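Local coordinates for protein alcohol dehydrogenase (Thermus thermophilus, PDB 2EIH) that binds zinc and probably catalyses the nicotinamide-dependent oxidation of alcohols or the reverse reduction of carbonyl compounds, at residues A[66-71]-A[139-144]; A[32-37]-A[123-128]; A[194-199]-A[210-215]; A[168-173]-A[190-195]. All coordinates share one frame; numbering follows the deposited sequence.

Overall arrangement
Strand 29-38 opens contact 2 and strand 64-72 opens contact 1 before either is closed. Strand 124-128 then returns to 32-37, and the start of helix 141-146 returns to 66-71, so the two long loops cross. Their strands are neighbours in the sheet of the GroES-like part, and the contact centres lie about 8 Å apart. Further along the chain, contact 4 closes a short loop between 168-173 and 190-195. Contact 3 starts on the same strand, sharing Val194 and Ile195, and closes the next loop at 210-215. These successive beta-alpha-beta units build one side of the Rossmann-type sheet. The centres of contacts 2 and 3 lie about 35 Å apart, on opposite sides of the chain's centre.

Contact 1 (A[66-71]-A[139-144])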
loop_
_atom_site.group_PDB
_atom_site.type_symbol
_atom_site.label_atom_id
_atom_site.label_comp_id
_atom_site.label_asym_id
_atom_site.label_seq_id
_atom_site.Cartn_x
_atom_site.Cartn_y
_atom_site.Cartn_z
ATOM N N SER A 66 -6.196 -6.652 33.580
ATOM C CA SER A 66 -6.527 -8.030 33.266
ATOM C C SER A 66 -7.348 -8.529 34.424
ATOM O O SER A 66 -7.270 -7.988 35.515
ATOM C CB SER A 66 -5.266 -8.884 33.087
ATOM O OG SER A 66 -4.505 -8.926 34.267
ATOM N N GLY A 67 -8.148 -9.555 34.186
ATOM C CA GLY A 67 -8.954 -10.075 35.257
ATOM C C GLY A 67 -9.851 -11.191 34.786
ATOM O O GLY A 67 -9.602 -11.822 33.755
ATOM N N VAL A 68 -10.912 -11.413 35.553
ATOM C CA VAL A 68 -11.876 -12.460 35.281
ATOM C C VAL A 68 -13.255 -11.855 35.106
ATOM O O VAL A 68 -13.608 -10.912 35.810
ATOM C CB VAL A 68 -11.924 -13.460 36.453
ATOM C CG1 VAL A 68 -12.853 -14.604 36.120
ATOM C CG2 VAL A 68 -10.512 -13.972 36.762
ATOM N N VAL A 69 -14.034 -12.390 34.171
ATOM C CA VAL A 69 -15.387 -11.880 33.948
ATOM C C VAL A 69 -16.218 -12.068 35.213
ATOM O O VAL A 69 -16.304 -13.177 35.748
ATOM C CB VAL A 69 -16.112 -12.619 32.810
ATOM C CG1 VAL A 69 -17.555 -12.127 32.724
ATOM C CG2 VAL A 69 -15.392 -12.397 31.493
ATOM N N ASP A 70 -16.831 -10.990 35.695
ATOM C CA ASP A 70 -17.646 -11.078 36.899
ATOM C C ASP A 70 -19.112 -11.234 36.544
ATOM O O ASP A 70 -19.772 -12.173 36.979
ATOM C CB ASP A 70 -17.479 -9.834 37.763
ATOM C CG ASP A 70 -18.217 -9.946 39.078
ATOM O OD1 ASP A 70 -17.845 -10.810 39.906
ATOM O OD2 ASP A 70 -19.176 -9.173 39.280
ATOM N N ALA A 71 -19.616 -10.307 35.747
ATOM C CA ALA A 71 -21.007 -10.337 35.342
ATOM C C ALA A 71 -21.105 -9.686 33.978
ATOM O O ALA A 71 -20.271 -8.850 33.622
ATOM C CB ALA A 71 -21.867 -9.583 36.353
ATOM N N LEU A 139 0.230 -16.958 30.595
ATOM C CA LEU A 139 0.697 -15.783 31.341
ATOM C C LEU A 139 0.068 -15.554 32.705
ATOM O O LEU A 139 -1.050 -16.008 32.972
ATOM C CB LEU A 139 0.477 -14.508 30.529
ATOM C CG LEU A 139 1.225 -14.274 29.217
ATOM C CD1 LEU A 139 0.913 -12.862 28.773
ATOM C CD2 LEU A 139 2.726 -14.465 29.399
ATOM N N SER A 140 0.787 -14.842 33.571
ATOM C CA SER A 140 0.256 -14.512 34.896
ATOM C C SER A 140 -0.575 -13.272 34.672
ATOM O O SER A 140 -0.380 -12.558 33.694
ATOM C CB SER A 140 1.366 -14.153 35.867
ATOM O OG SER A 140 1.805 -12.836 35.596
ATOM N N PHE A 141 -1.492 -12.997 35.582
ATOM C CA PHE A 141 -2.318 -11.810 35.424
ATOM C C PHE A 141 -1.491 -10.494 35.294
ATOM O O PHE A 141 -1.876 -9.601 34.534
ATOM C CB PHE A 141 -3.325 -11.741 36.575
ATOM C CG PHE A 141 -4.487 -12.688 36.413
ATOM C CD1 PHE A 141 -5.467 -12.452 35.453
ATOM C CD2 PHE A 141 -4.608 -13.814 37.224
ATOM C CE1 PHE A 141 -6.543 -13.321 35.314
ATOM C CE2 PHE A 141 -5.684 -14.687 37.085
ATOM C CZ PHE A 141 -6.650 -14.442 36.136
ATOM N N GLU A 142 -0.358 -10.379 35.993
ATOM C CA GLU A 142 0.451 -9.157 35.907
ATOM C C GLU A 142 1.126 -9.038 34.543
ATOM O O GLU A 142 1.346 -7.935 34.049
ATOM C CB GLU A 142 1.527 -9.112 36.998
ATOM C CG GLU A 142 0.987 -9.082 38.424
ATOM C CD GLU A 142 0.608 -10.458 38.950
ATOM O OE1 GLU A 142 0.523 -11.410 38.142
ATOM O OE2 GLU A 142 0.406 -10.581 40.178
ATOM N N GLU A 143 1.464 -10.177 33.949
ATOM C CA GLU A 143 2.101 -10.200 32.641
ATOM C C GLU A 143 1.055 -9.808 31.592
ATOM O O GLU A 143 1.315 -8.996 30.687
ATOM C CB GLU A 143 2.658 -11.607 32.366
ATOM C CG GLU A 143 3.916 -11.977 33.151
ATOM C CD GLU A 143 4.409 -13.402 32.882
ATOM O OE1 GLU A 143 5.629 -13.637 32.988
ATOM O OE2 GLU A 143 3.580 -14.268 32.537
ATOM N N ALA A 144 -0.148 -10.362 31.739
ATOM C CA ALA A 144 -1.249 -10.068 30.826
ATOM C C ALA A 144 -1.578 -8.571 30.857
ATOM O O ALA A 144 -1.617 -7.915 29.804
ATOM C CB ALA A 144 -2.470 -10.887 31.210
#
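Ser66 and Phe141 supply the polar link of this contact: the serine hydroxyl donates to the helix carbonyl, OG to Phe141 O at 2.7 Å, coming in tilted 33° from the carbonyl plane. With chi1 at 62°, OG lies between the serine's own N and carbonyl carbon and reaches Phe141 O in the first turn of the helix. Serine suits this buried strand position because it is small yet still carries a donor.

Two apolar pairs accompany that bond. The CB of Ser66 meets the methyl CB of Ala144 at 3.9 Å, and CZ of Phe141 reaches Val68 CG2 at 3.9 Å. Separately, the ring turns its edge to the strand backbone, where CE1 of Phe141 meets the carbonyl oxygen Gly67 O at 3.7 Å, near the ring plane.

Within 139-144 a capping box starts the helix. Glu143 N donates to Ser140 OG at 3.1 Å, and Ser140 N returns a nearly straight bond to Glu143 OE2 at 3.0 Å, each side chain capping the other's backbone N-H.

Strand 64-72 runs between strands 29-38 and 84-91 of the mixed sheet, and helix 141-146 rests on all three: Phe141 also packs on Lys35 and Glu84 and makes a cation-pi contact with Lys135, while Ala144 touches Val86.

Contact 2 (A[32-37]-A[123-128]); sequences VRLKAA and EYVVLP
Tyr124 turns its ring beside its own backbone N (chi1 -59°), and Arg33 sends CG beside its carbonyl carbon (chi1 -169°), so that the arginine methylenes run obliquely past the CE2 corner of the phenol. Arg33 CG comes within 3.5 Å of Tyr124 CE2, and Arg33 CD lies 3.7 Å from Tyr124 OH. The arginine chain then bends at chi3, and with guanidinium and ring planes 63° apart the two do not stack. A long aliphatic stem and an aromatic ring can pack against each other at this partly exposed margin of the sheet. Losing the ring to an alanine here would probably leave the Arg33 methylenes without their partner and the chain freer to turn.

Beneath them the strands pair antiparallel, part of the mixed sheet of the GroES-like domain. Val32 and Val125 form a hydrogen-bonded pair, Val32 N to Val125 O at 2.7 Å and Val125 N to Val32 O at 3.1 Å, whereas Arg33 and Tyr124 are a non-hydrogen-bonded pair. Glu123 O accepts from Leu34 N at 3.0 Å and also from a water that bridges to Leu34 O.

On the face away from the tyrosine, branched aliphatic residues fill the buried side: Leu34 CD1 meets Val125 CG1 at 3.9 Å, and Leu34, Val125 and Leu127 all touch Ile87 of strand 84-91.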
loop_
_atom_site.group_PDB
_atom_site.type_symbol
_atom_site.label_atom_id
_atom_site.label_comp_id
_atom_site.label_asym_id
_atom_site.label_seq_id
_atom_site.Cartn_x
_atom_site.Cartn_y
_atom_site.Cartn_z
ATOM N N VAL A 32 -15.736 -6.542 34.733
ATOM C CA VAL A 32 -14.598 -7.407 34.954
ATOM C C VAL A 32 -14.078 -7.269 36.378
ATOM O O VAL A 32 -13.990 -6.166 36.912
ATOM C CB VAL A 32 -13.470 -7.051 33.963
ATOM C CG1 VAL A 32 -12.245 -7.898 34.239
ATOM C CG2 VAL A 32 -13.960 -7.255 32.538
ATOM N N ARG A 33 -13.758 -8.395 37.006
ATOM C CA ARG A 33 -13.184 -8.351 38.337
ATOM C C ARG A 33 -11.689 -8.347 38.026
ATOM O O ARG A 33 -11.147 -9.342 37.532
ATOM C CB ARG A 33 -13.570 -9.593 39.122
ATOM C CG ARG A 33 -13.250 -9.521 40.597
ATOM C CD ARG A 33 -13.907 -10.675 41.323
ATOM N NE ARG A 33 -13.285 -11.961 41.005
ATOM C CZ ARG A 33 -12.089 -12.329 41.459
ATOM N NH1 ARG A 33 -11.395 -11.506 42.248
ATOM N NH2 ARG A 33 -11.587 -13.513 41.141
ATOM N N LEU A 34 -11.040 -7.213 38.283
ATOM C CA LEU A 34 -9.613 -7.032 38.000
ATOM C C LEU A 34 -8.650 -7.804 38.906
ATOM O O LEU A 34 -8.919 -8.029 40.081
ATOM C CB LEU A 34 -9.276 -5.540 38.052
ATOM C CG LEU A 34 -9.947 -4.705 36.955
ATOM C CD1 LEU A 34 -10.027 -3.243 37.348
ATOM C CD2 LEU A 34 -9.183 -4.883 35.659
ATOM N N LYS A 35 -7.522 -8.200 38.331
ATOM C CA LYS A 35 -6.490 -8.929 39.047
ATOM C C LYS A 35 -5.208 -8.100 39.058
ATOM O O LYS A 35 -4.433 -8.113 40.017
ATOM C CB LYS A 35 -6.223 -10.284 38.369
ATOM C CG LYS A 35 -7.265 -11.389 38.635
ATOM C CD LYS A 35 -7.485 -11.601 40.130
ATOM C CE LYS A 35 -8.269 -12.877 40.462
ATOM N NZ LYS A 35 -7.423 -14.111 40.517
ATOM N N ALA A 36 -5.001 -7.370 37.974
ATOM C CA ALA A 36 -3.831 -6.541 37.839
ATOM C C ALA A 36 -4.132 -5.342 36.957
ATOM O O ALA A 36 -4.889 -5.440 35.989
ATOM C CB ALA A 36 -2.686 -7.357 37.240
ATOM N N ALA A 37 -3.560 -4.200 37.314
ATOM C CA ALA A 37 -3.721 -2.987 36.530
ATOM C C ALA A 37 -2.305 -2.517 36.270
ATOM O O ALA A 37 -1.515 -2.336 37.205
ATOM C CB ALA A 37 -4.486 -1.942 37.310
ATOM N N GLU A 123 -11.205 -2.852 41.951
ATOM C CA GLU A 123 -11.491 -4.275 41.934
ATOM C C GLU A 123 -12.459 -4.647 40.818
ATOM O O GLU A 123 -12.604 -5.812 40.495
ATOM C CB GLU A 123 -12.074 -4.720 43.290
ATOM C CG GLU A 123 -11.137 -4.557 44.487
ATOM C CD GLU A 123 -11.813 -4.881 45.807
ATOM O OE1 GLU A 123 -12.899 -4.320 46.079
ATOM O OE2 GLU A 123 -11.260 -5.689 46.588
ATOM N N TYR A 124 -13.139 -3.660 40.247
ATOM C CA TYR A 124 -14.087 -3.920 39.174
ATOM C C TYR A 124 -14.130 -2.783 38.173
ATOM O O TYR A 124 -13.880 -1.630 38.511
ATOM C CB TYR A 124 -15.505 -4.126 39.721
ATOM C CG TYR A 124 -15.630 -5.253 40.702
ATOM C CD1 TYR A 124 -15.360 -5.059 42.061
ATOM C CD2 TYR A 124 -16.008 -6.528 40.273
ATOM C CE1 TYR A 124 -15.457 -6.118 42.963
ATOM C CE2 TYR A 124 -16.102 -7.583 41.172
ATOM C CZ TYR A 124 -15.830 -7.368 42.513
ATOM O OH TYR A 124 -15.931 -8.415 43.402
ATOM N N VAL A 125 -14.454 -3.111 36.935
ATOM C CA VAL A 125 -14.543 -2.094 35.921
ATOM C C VAL A 125 -15.540 -2.607 34.896
ATOM O O VAL A 125 -15.632 -3.805 34.643
ATOM C CB VAL A 125 -13.137 -1.812 35.289
ATOM C CG1 VAL A 125 -12.684 -2.999 34.456
ATOM C CG2 VAL A 125 -13.183 -0.532 34.457
ATOM N N VAL A 126 -16.308 -1.692 34.331
ATOM C CA VAL A 126 -17.306 -2.056 33.353
ATOM C C VAL A 126 -16.967 -1.420 32.032
ATOM O O VAL A 126 -16.782 -0.205 31.959
ATOM C CB VAL A 126 -18.695 -1.558 33.775
ATOM C CG1 VAL A 126 -19.638 -1.579 32.585
ATOM C CG2 VAL A 126 -19.234 -2.414 34.897
ATOM N N LEU A 127 -16.869 -2.235 30.987
ATOM C CA LEU A 127 -16.583 -1.705 29.655
ATOM C C LEU A 127 -17.351 -2.476 28.584
ATOM O O LEU A 127 -17.931 -3.526 28.863
ATOM C CB LEU A 127 -15.074 -1.717 29.360
ATOM C CG LEU A 127 -14.170 -2.920 29.580
ATOM C CD1 LEU A 127 -12.925 -2.767 28.735
ATOM C CD2 LEU A 127 -13.809 -3.037 31.047
ATOM N N PRO A 128 -17.395 -1.948 27.351
ATOM C CA PRO A 128 -18.118 -2.641 26.276
ATOM C C PRO A 128 -17.488 -3.984 25.890
ATOM O O PRO A 128 -16.272 -4.137 25.924
ATOM C CB PRO A 128 -18.100 -1.622 25.134
ATOM C CG PRO A 128 -16.860 -0.827 25.392
ATOM C CD PRO A 128 -16.871 -0.649 26.892
HETATM O O HOH W 1 -10.893 -7.582 42.147
#

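Contact 3 (A[194-199]-A[210-215]); sequences VIATAG and LGADET
Val194 is held at both of its backbone polar atoms by 210-215. Its O accepts from Glu214 N at 3.0 Å, in the carbonyl plane, with a weak further bond from Asp213 N. Its N donates to Asp213 OD2 at 2.7 Å, on the anti lone pair of the carboxylate. Asp213 can do this because its CG stands beside its own backbone N (chi1 -57°); with a single methylene, the aspartate carboxylate folds back onto the nearby Val194 N. One step on, Ala196 N gives a straighter bond to Glu214 O at 2.8 Å, continuing the parallel ladder.

The side chains sort onto two faces. Ile195 CG1 lies on Glu214 CB at 3.8 Å. On the other face Ala196 CB meets Ala212 CB, also at 3.8 Å, where two methyls allow close approach.

Further out, Asp213 OD2 has a second partner in Lys188, a salt bridge that probably helps fix the carboxylate. Gly211 sits at phi 129° in a Schellman motif that ends the preceding helix, a conformation in which any side chain would collide with the preceding carbonyl oxygen, so that glycine fits.

The contact closes the beta-alpha-beta unit of strand 193-198, helix 201-210 and strand 214-217. Strand 214-217 is outermost in the parallel Rossmann-type sheet of this chain. Val194 and Ala196 pack on helix 180-189, while Thr215 leans on Leu204 and Lys208 of helix 201-210.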
loop_
_atom_site.group_PDB
_atom_site.type_symbol
_atom_site.label_atom_id
_atom_site.label_comp_id
_atom_site.label_asym_id
_atom_site.label_seq_id
_atom_site.Cartn_x
_atom_site.Cartn_y
_atom_site.Cartn_z
ATOM N N VAL A 194 17.724 -5.401 14.951
ATOM C CA VAL A 194 17.542 -4.346 15.933
ATOM C C VAL A 194 18.779 -3.851 16.640
ATOM O O VAL A 194 19.599 -4.626 17.107
ATOM C CB VAL A 194 16.545 -4.758 17.032
ATOM C CG1 VAL A 194 16.457 -3.648 18.070
ATOM C CG2 VAL A 194 15.190 -5.045 16.422
ATOM N N ILE A 195 18.888 -2.536 16.710
ATOM C CA ILE A 195 19.973 -1.891 17.404
ATOM C C ILE A 195 19.239 -1.128 18.498
ATOM O O ILE A 195 18.395 -0.288 18.195
ATOM C CB ILE A 195 20.729 -0.890 16.499
ATOM C CG1 ILE A 195 21.266 -1.584 15.259
ATOM C CG2 ILE A 195 21.868 -0.274 17.256
ATOM C CD1 ILE A 195 20.199 -1.815 14.137
ATOM N N ALA A 196 19.521 -1.430 19.761
ATOM C CA ALA A 196 18.837 -0.740 20.858
ATOM C C ALA A 196 19.782 0.156 21.654
ATOM O O ALA A 196 20.947 -0.182 21.850
ATOM C CB ALA A 196 18.189 -1.765 21.785
ATOM N N THR A 197 19.281 1.297 22.112
ATOM C CA THR A 197 20.100 2.211 22.897
ATOM C C THR A 197 19.503 2.405 24.289
ATOM O O THR A 197 18.276 2.420 24.457
ATOM C CB THR A 197 20.232 3.598 22.225
ATOM O OG1 THR A 197 18.962 4.261 22.219
ATOM C CG2 THR A 197 20.728 3.453 20.794
ATOM N N ALA A 198 20.376 2.535 25.285
ATOM C CA ALA A 198 19.964 2.737 26.671
ATOM C C ALA A 198 21.055 3.519 27.385
ATOM O O ALA A 198 22.113 3.778 26.810
ATOM C CB ALA A 198 19.742 1.400 27.358
ATOM N N GLY A 199 20.801 3.887 28.637
ATOM C CA GLY A 199 21.775 4.650 29.399
ATOM C C GLY A 199 22.739 3.840 30.253
ATOM O O GLY A 199 23.903 4.202 30.384
ATOM N N LEU A 210 16.352 -9.529 24.891
ATOM C CA LEU A 210 15.029 -9.395 24.285
ATOM C C LEU A 210 15.050 -9.598 22.767
ATOM O O LEU A 210 13.997 -9.776 22.139
ATOM C CB LEU A 210 14.451 -8.020 24.621
ATOM C CG LEU A 210 13.205 -7.992 25.510
ATOM C CD1 LEU A 210 13.365 -8.920 26.699
ATOM C CD2 LEU A 210 12.963 -6.559 25.964
ATOM N N GLY A 211 16.242 -9.570 22.179
ATOM C CA GLY A 211 16.356 -9.763 20.743
ATOM C C GLY A 211 17.181 -8.697 20.050
ATOM O O GLY A 211 17.485 -8.813 18.864
ATOM N N ALA A 212 17.538 -7.646 20.782
ATOM C CA ALA A 212 18.346 -6.575 20.209
ATOM C C ALA A 212 19.672 -7.155 19.703
ATOM O O ALA A 212 20.465 -7.709 20.474
ATOM C CB ALA A 212 18.603 -5.500 21.252
ATOM N N ASP A 213 19.907 -7.022 18.404
ATOM C CA ASP A 213 21.122 -7.541 17.798
ATOM C C ASP A 213 22.365 -6.716 18.132
ATOM O O ASP A 213 23.468 -7.249 18.219
ATOM C CB ASP A 213 20.953 -7.604 16.278
ATOM C CG ASP A 213 19.767 -8.435 15.865
ATOM O OD1 ASP A 213 19.776 -9.654 16.138
ATOM O OD2 ASP A 213 18.818 -7.871 15.277
ATOM N N GLU A 214 22.172 -5.420 18.328
ATOM C CA GLU A 214 23.273 -4.520 18.616
ATOM C C GLU A 214 22.852 -3.537 19.715
ATOM O O GLU A 214 21.664 -3.256 19.886
ATOM C CB GLU A 214 23.637 -3.769 17.331
ATOM C CG GLU A 214 25.089 -3.889 16.862
ATOM C CD GLU A 214 25.615 -5.314 16.832
ATOM O OE1 GLU A 214 25.948 -5.827 17.923
ATOM O OE2 GLU A 214 25.692 -5.920 15.731
ATOM N N THR A 215 23.819 -3.013 20.458
ATOM C CA THR A 215 23.516 -2.069 21.526
ATOM C C THR A 215 24.416 -0.844 21.489
ATOM O O THR A 215 25.583 -0.931 21.122
ATOM C CB THR A 215 23.636 -2.743 22.907
ATOM O OG1 THR A 215 24.858 -3.488 22.973
ATOM C CG2 THR A 215 22.460 -3.683 23.142
#

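Contact 4 (A[168-173]-A[190-195]); sequences DDVLVM and FGARVI
Asp169 OD2 takes two donors from the guanidinium of Arg193, forming a salt bridge. NE of Arg193 meets Asp169 OD2 at 2.9 Å on the syn lone pair, and NH2 of Arg193 adds a weak bond to the same oxygen. The two side chains run side by side and point the same way, but their flat groups stand 84° apart, so the carboxylate is not met in the flat, two-oxygen fashion. The bend of Arg193 at chi3 (70°) brings NE alongside Asp169 OD2, with that oxygen 30° out of the guanidinium plane. Further partners hold both groups: Asp169 OD1 pairs with Lys234, and Arg193 NH2 donates to Leu230 O. A leucine in place of Arg193 would probably leave Asp169 OD2 without its mate in a buried setting and Leu230 O without this donor.

The strands beneath are parallel, 169-172 and 193-195, joined through helix 180-189 as a beta-alpha-beta crossover of the Rossmann-type domain. The ladder begins with Arg193 N to Asp168 O at 2.8 Å and Val170 N to Arg193 O at 3.0 Å. It goes on with Ile195 N to Val170 O at 2.9 Å and Val172 N to Ile195 O at 3.0 Å.

Beta-branched Val170, Val172, Val194 and Ile195 suit these buried strands. Val172 CG2 touches Val194 CG1 at 4.0 Å on the face that packs on helix 180-189. On the salt-bridge face the side chains of Leu171 and Ile195 cross at about a right angle, with CD1 of Leu171 4.2 Å from CG2 of Ile195. Gly191, with positive phi, ends helix 180-189 in a Schellman motif, and Phe190 beside it packs on Pro166 of the second subunit.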
loop_
_atom_site.group_PDB
_atom_site.type_symbol
_atom_site.label_atom_id
_atom_site.label_comp_id
_atom_site.label_asym_id
_atom_site.label_seq_id
_atom_site.Cartn_x
_atom_site.Cartn_y
_atom_site.Cartn_z
ATOM N N ASP A 168 15.669 -4.874 7.280
ATOM C CA ASP A 168 15.651 -3.517 7.815
ATOM C C ASP A 168 16.502 -3.400 9.056
ATOM O O ASP A 168 16.574 -4.320 9.877
ATOM C CB ASP A 168 14.246 -3.095 8.244
ATOM C CG ASP A 168 13.454 -2.483 7.131
ATOM O OD1 ASP A 168 14.001 -2.340 6.018
ATOM O OD2 ASP A 168 12.279 -2.147 7.366
ATOM N N ASP A 169 17.133 -2.247 9.197
ATOM C CA ASP A 169 17.906 -1.955 10.383
ATOM C C ASP A 169 16.994 -1.047 11.188
ATOM O O ASP A 169 16.749 0.101 10.812
ATOM C CB ASP A 169 19.205 -1.249 10.021
ATOM C CG ASP A 169 20.314 -2.226 9.729
ATOM O OD1 ASP A 169 20.925 -2.138 8.644
ATOM O OD2 ASP A 169 20.579 -3.092 10.602
ATOM N N VAL A 170 16.453 -1.585 12.274
ATOM C CA VAL A 170 15.563 -0.823 13.133
ATOM C C VAL A 170 16.319 -0.345 14.375
ATOM O O VAL A 170 17.057 -1.109 14.995
ATOM C CB VAL A 170 14.351 -1.678 13.575
ATOM C CG1 VAL A 170 13.455 -0.872 14.505
ATOM C CG2 VAL A 170 13.563 -2.133 12.359
ATOM N N LEU A 171 16.154 0.928 14.716
ATOM C CA LEU A 171 16.790 1.502 15.897
ATOM C C LEU A 171 15.688 1.796 16.910
ATOM O O LEU A 171 14.720 2.496 16.595
ATOM C CB LEU A 171 17.531 2.799 15.541
ATOM C CG LEU A 171 18.079 3.684 16.680
ATOM C CD1 LEU A 171 19.274 3.012 17.360
ATOM C CD2 LEU A 171 18.507 5.028 16.110
ATOM N N VAL A 172 15.822 1.236 18.110
ATOM C CA VAL A 172 14.850 1.461 19.180
ATOM C C VAL A 172 15.542 2.291 20.276
ATOM O O VAL A 172 16.617 1.923 20.752
ATOM C CB VAL A 172 14.378 0.132 19.803
ATOM C CG1 VAL A 172 13.336 0.406 20.880
ATOM C CG2 VAL A 172 13.804 -0.773 18.721
ATOM N N MET A 173 14.921 3.399 20.676
ATOM C CA MET A 173 15.485 4.276 21.695
ATOM C C MET A 173 15.102 3.952 23.129
ATOM O O MET A 173 13.969 3.554 23.418
ATOM C CB MET A 173 15.107 5.731 21.402
ATOM C CG MET A 173 15.677 6.301 20.129
ATOM S SD MET A 173 17.472 6.453 20.180
ATOM C CE MET A 173 17.638 8.139 20.847
ATOM N N PHE A 190 9.237 -9.033 12.736
ATOM C CA PHE A 190 9.096 -8.684 11.333
ATOM C C PHE A 190 10.381 -8.757 10.507
ATOM O O PHE A 190 10.467 -8.153 9.439
ATOM C CB PHE A 190 8.446 -7.301 11.196
ATOM C CG PHE A 190 6.955 -7.331 11.341
ATOM C CD1 PHE A 190 6.124 -7.255 10.223
ATOM C CD2 PHE A 190 6.383 -7.521 12.595
ATOM C CE1 PHE A 190 4.736 -7.377 10.361
ATOM C CE2 PHE A 190 5.002 -7.643 12.747
ATOM C CZ PHE A 190 4.171 -7.574 11.629
ATOM N N GLY A 191 11.373 -9.484 11.021
ATOM C CA GLY A 191 12.618 -9.684 10.300
ATOM C C GLY A 191 13.685 -8.616 10.280
ATOM O O GLY A 191 14.569 -8.649 9.427
ATOM N N ALA A 192 13.622 -7.669 11.205
ATOM C CA ALA A 192 14.620 -6.605 11.235
ATOM C C ALA A 192 15.842 -6.963 12.074
ATOM O O ALA A 192 15.864 -7.968 12.790
ATOM C CB ALA A 192 14.002 -5.328 11.776
ATOM N N ARG A 193 16.866 -6.128 11.954
ATOM C CA ARG A 193 18.089 -6.278 12.725
ATOM C C ARG A 193 17.967 -5.105 13.680
ATOM O O ARG A 193 18.073 -3.945 13.267
ATOM C CB ARG A 193 19.309 -6.097 11.835
ATOM C CG ARG A 193 20.531 -6.855 12.300
ATOM C CD ARG A 193 21.556 -6.876 11.192
ATOM N NE ARG A 193 22.117 -5.547 11.005
ATOM C CZ ARG A 193 23.167 -5.095 11.679
ATOM N NH1 ARG A 193 23.765 -5.883 12.569
ATOM N NH2 ARG A 193 23.599 -3.852 11.492
ATOM N N VAL A 194 17.724 -5.401 14.951
ATOM C CA VAL A 194 17.542 -4.346 15.933
ATOM C C VAL A 194 18.779 -3.851 16.640
ATOM O O VAL A 194 19.599 -4.626 17.107
ATOM C CB VAL A 194 16.545 -4.758 17.032
ATOM C CG1 VAL A 194 16.457 -3.648 18.070
ATOM C CG2 VAL A 194 15.190 -5.045 16.422
ATOM N N ILE A 195 18.888 -2.536 16.710
ATOM C CA ILE A 195 19.973 -1.891 17.404
ATOM C C ILE A 195 19.239 -1.128 18.498
ATOM O O ILE A 195 18.395 -0.288 18.195
ATOM C CB ILE A 195 20.729 -0.890 16.499
ATOM C CG1 ILE A 195 21.266 -1.584 15.259
ATOM C CG2 ILE A 195 21.868 -0.274 17.256
ATOM C CD1 ILE A 195 20.199 -1.815 14.137
#